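Local atomic coordinates of probable tagatose 6-phosphate kinase (Sinorhizobium meliloti, PDB entry 3TXV), a protein that probably acts in carbohydrate metabolism, perhaps phosphorylating tagatose 6-phosphate as a kinase. Residues D268-T271 with P272-R276; V380-E384 with T385-Q389. All coordinates share one frame; numbering follows the deposited sequence.

Overall arrangement
Running from the N terminus, the chain first builds an eight-stranded parallel barrel, and contact 1 follows strand 261-264, the seventh in the barrel order: the loop turns at 268-271 and opens helix 272-280, which leads on to the last barrel strand, 283-288. Contact 2 comes later, beyond the long helix 290-310, where the loop after helix 364-376 turns at 380-384 into the short helix 384-390. Both contacts are local helix starts, and they follow in series, neither enclosing nor crossing the other. The centres of contact 1 and contact 2 lie about 29 Å apart, and their nearest atoms about 18 Å. Helices 290-310 and 407-424 have side-chain contacts with both regions, so the two are linked through shared neighbours.

Contact 1. Residues D268-T271 with P272-R276; sequences DYQT and PDALR
With chi1 at 66°, T271 places OG1 between its own backbone N and carbonyl carbon, and there A274 N donates to T271 OG1 at 3.2 Å, the N-H...O angle being 163°. In Q270, CG stands anti to the carbonyl carbon (chi1 -71°) and the chain bends again at chi2, which brings Q270 OE1 to 3.5 Å from A274 CB. The methyl of A274 thus has the amide oxygen of Q270 as one neighbour and T271 OG1, 3.4 Å from A274 CB, as another. Nearer the backbone, Q270 CB meets L275 CD1 at 3.6 Å. The carbonyl of T271 completes the turn: L275 N donates to T271 O at 2.9 Å, somewhat tilted from the carbonyl plane. The buried amide of Q270 is satisfied at both ends, NE2 giving to I240 O and OE1 accepting from Y242 N, which fixes its rotation and joins the loop to strand 239-240 and the residues just after it. P272 and L275 touch helix 407-424. This is a threonine N-cap with proline next in sequence, at the loop joining a strand to its helix in a beta/alpha barrel.

Contact 2. Residues V380-E384 with T385-Q389; sequences VAIPE and TLISQ
I387 reaches back from the first turns of helix 384-390 to the loop residue I382. I387 CB sits 3.3 Å from E384 O. With chi1 at -75°, CG1 stands anti to the carbonyl carbon, and here the main apolar contact forms: I387 CG1 is 3.5 Å from I382 CG2. The CG2 branch of I387 stays on the E384 side, while I387 CD1 at the tip passes I382 O at 3.7 Å and also touches I382 CG2. The two isoleucines cross at an oblique angle. Shortening I387 to an alanine removes the CG1 and CD1 that I382 CG2 rests on here and is likely to open a gap beneath the loop. Beside this pair, I382 CG2 also meets L386 CB at 4.0 Å. P383, the N-cap residue, uses its backbone oxygen twice: I387 N donates to P383 O at 3.2 Å in the carbonyl plane, whereas L386 N reaches P383 O at 3.0 Å from well above that plane. S388 N then donates to E384 O at 2.7 Å, carrying the turn onward. Around this helix start, I382 and I387 both touch L410 of helix 407-424, I387 also meets V398 of helix 395-399, and L386 packs on I306, F309 and L310 of helix 290-310.

Contact 1. Residues D268-T271 with P272-R276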
# COMPACT_ATOMS: atom_id res chain seq x y z
N ASP A 268 -3.50 8.08 -2.22
CA ASP A 268 -2.33 8.35 -3.05
C ASP A 268 -2.48 9.61 -3.86
O ASP A 268 -3.58 9.89 -4.38
CB ASP A 268 -2.09 7.20 -3.98
CG ASP A 268 -1.70 5.94 -3.24
OD1 ASP A 268 -2.60 5.27 -2.66
OD2 ASP A 268 -0.49 5.63 -3.23
N TYR A 269 -1.39 10.39 -3.91
CA TYR A 269 -1.28 11.63 -4.71
C TYR A 269 -2.16 12.74 -4.21
O TYR A 269 -2.30 13.74 -4.91
CB TYR A 269 -1.56 11.41 -6.23
CG TYR A 269 -0.90 10.19 -6.80
CD1 TYR A 269 0.48 10.12 -6.89
CD2 TYR A 269 -1.65 9.11 -7.22
CE1 TYR A 269 1.14 8.99 -7.37
CE2 TYR A 269 -1.02 7.95 -7.71
CZ TYR A 269 0.39 7.91 -7.78
OH TYR A 269 1.06 6.81 -8.28
N GLN A 270 -2.78 12.60 -3.06
CA GLN A 270 -3.66 13.69 -2.60
C GLN A 270 -2.80 14.85 -2.06
O GLN A 270 -1.67 14.62 -1.62
CB GLN A 270 -4.69 13.19 -1.56
CG GLN A 270 -5.77 12.30 -2.12
CD GLN A 270 -6.97 13.07 -2.70
OE1 GLN A 270 -7.39 14.09 -2.18
NE2 GLN A 270 -7.53 12.56 -3.76
N THR A 271 -3.32 16.08 -2.10
CA THR A 271 -2.57 17.25 -1.58
C THR A 271 -2.46 17.24 -0.05
O THR A 271 -3.47 17.03 0.63
CB THR A 271 -3.20 18.61 -1.95
OG1 THR A 271 -4.48 18.76 -1.30
CG2 THR A 271 -3.32 18.80 -3.50
N PRO A 272 -1.25 17.51 0.50
CA PRO A 272 -1.06 17.58 1.95
C PRO A 272 -2.25 18.15 2.70
O PRO A 272 -2.53 17.73 3.83
CB PRO A 272 0.14 18.53 2.09
CG PRO A 272 0.85 18.51 0.74
CD PRO A 272 0.02 17.67 -0.22
N ASP A 273 -2.94 19.11 2.07
CA ASP A 273 -4.11 19.75 2.63
C ASP A 273 -5.26 18.76 2.74
O ASP A 273 -5.75 18.48 3.85
CB ASP A 273 -4.51 20.92 1.75
CG ASP A 273 -4.93 22.14 2.57
OD1 ASP A 273 -4.03 22.76 3.20
OD2 ASP A 273 -6.16 22.45 2.58
N ALA A 274 -5.67 18.21 1.59
CA ALA A 274 -6.62 17.09 1.53
C ALA A 274 -6.26 16.04 2.61
O ALA A 274 -7.08 15.66 3.45
CB ALA A 274 -6.60 16.50 0.16
N LEU A 275 -5.00 15.60 2.61
CA LEU A 275 -4.54 14.65 3.59
C LEU A 275 -4.90 15.01 5.04
O LEU A 275 -5.17 14.13 5.84
CB LEU A 275 -3.04 14.43 3.43
CG LEU A 275 -2.52 13.09 2.88
CD1 LEU A 275 -3.29 12.54 1.71
CD2 LEU A 275 -1.06 13.23 2.50
N ARG A 276 -4.89 16.30 5.36
CA ARG A 276 -5.08 16.76 6.75
C ARG A 276 -6.57 16.76 7.07
O ARG A 276 -7.00 16.32 8.15
CB ARG A 276 -4.45 18.16 6.99

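Contact 2. Residues V380-E384 with T385-Q389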
# COMPACT_ATOMS: atom_id res chain seq x y z
N VAL A 380 29.77 8.44 -5.54
CA VAL A 380 29.76 9.60 -6.41
C VAL A 380 28.95 10.71 -5.80
O VAL A 380 27.78 10.53 -5.52
CB VAL A 380 29.25 9.27 -7.83
CG1 VAL A 380 29.38 10.47 -8.74
CG2 VAL A 380 30.01 8.10 -8.44
N ALA A 381 29.60 11.84 -5.57
CA ALA A 381 28.91 13.03 -5.11
C ALA A 381 28.27 13.73 -6.30
O ALA A 381 28.96 14.40 -7.06
CB ALA A 381 29.87 13.95 -4.41
N ILE A 382 26.96 13.58 -6.45
CA ILE A 382 26.25 14.28 -7.52
C ILE A 382 26.28 15.80 -7.31
O ILE A 382 26.01 16.31 -6.20
CB ILE A 382 24.82 13.74 -7.72
CG1 ILE A 382 24.88 12.27 -8.15
CG2 ILE A 382 24.06 14.56 -8.77
CD1 ILE A 382 23.71 11.43 -7.67
N PRO A 383 26.66 16.53 -8.35
CA PRO A 383 26.58 17.99 -8.33
C PRO A 383 25.14 18.48 -8.15
O PRO A 383 24.22 17.91 -8.77
CB PRO A 383 27.13 18.37 -9.70
CG PRO A 383 28.05 17.25 -10.05
CD PRO A 383 27.48 16.02 -9.47
N GLU A 384 24.95 19.51 -7.32
CA GLU A 384 23.62 20.09 -7.06
C GLU A 384 22.86 20.47 -8.33
O GLU A 384 21.63 20.47 -8.38
CB GLU A 384 23.72 21.38 -6.26
CG GLU A 384 24.76 21.44 -5.17
CD GLU A 384 24.68 22.74 -4.37
OE1 GLU A 384 24.96 22.68 -3.15
OE2 GLU A 384 24.35 23.81 -4.95
N THR A 385 23.63 20.83 -9.35
CA THR A 385 23.10 21.39 -10.55
C THR A 385 22.44 20.30 -11.38
O THR A 385 21.52 20.59 -12.16
CB THR A 385 24.22 22.02 -11.38
OG1 THR A 385 25.28 21.07 -11.56
CG2 THR A 385 24.78 23.22 -10.68
N LEU A 386 22.93 19.07 -11.25
CA LEU A 386 22.28 17.95 -11.93
C LEU A 386 21.04 17.57 -11.16
O LEU A 386 20.02 17.18 -11.72
CB LEU A 386 23.22 16.75 -12.06
CG LEU A 386 24.12 16.79 -13.30
CD1 LEU A 386 24.94 18.04 -13.27
CD2 LEU A 386 25.04 15.62 -13.30
N ILE A 387 21.16 17.69 -9.84
CA ILE A 387 20.12 17.40 -8.89
C ILE A 387 18.99 18.39 -9.18
O ILE A 387 17.83 17.99 -9.27
CB ILE A 387 20.66 17.49 -7.46
CG1 ILE A 387 21.52 16.26 -7.15
CG2 ILE A 387 19.55 17.52 -6.45
CD1 ILE A 387 22.34 16.29 -5.79
N SER A 388 19.33 19.65 -9.41
CA SER A 388 18.31 20.67 -9.69
C SER A 388 17.50 20.41 -10.95
O SER A 388 16.32 20.74 -11.03
CB SER A 388 18.95 22.04 -9.77
OG SER A 388 17.96 22.99 -10.04
N GLN A 389 18.15 19.80 -11.93
CA GLN A 389 17.57 19.49 -13.23
C GLN A 389 16.70 18.26 -13.16
O GLN A 389 15.66 18.19 -13.80
CB GLN A 389 18.70 19.22 -14.23
CG GLN A 389 18.26 18.74 -15.57
CD GLN A 389 17.52 19.80 -16.34
OE1 GLN A 389 18.11 20.77 -16.78
NE2 GLN A 389 16.21 19.60 -16.51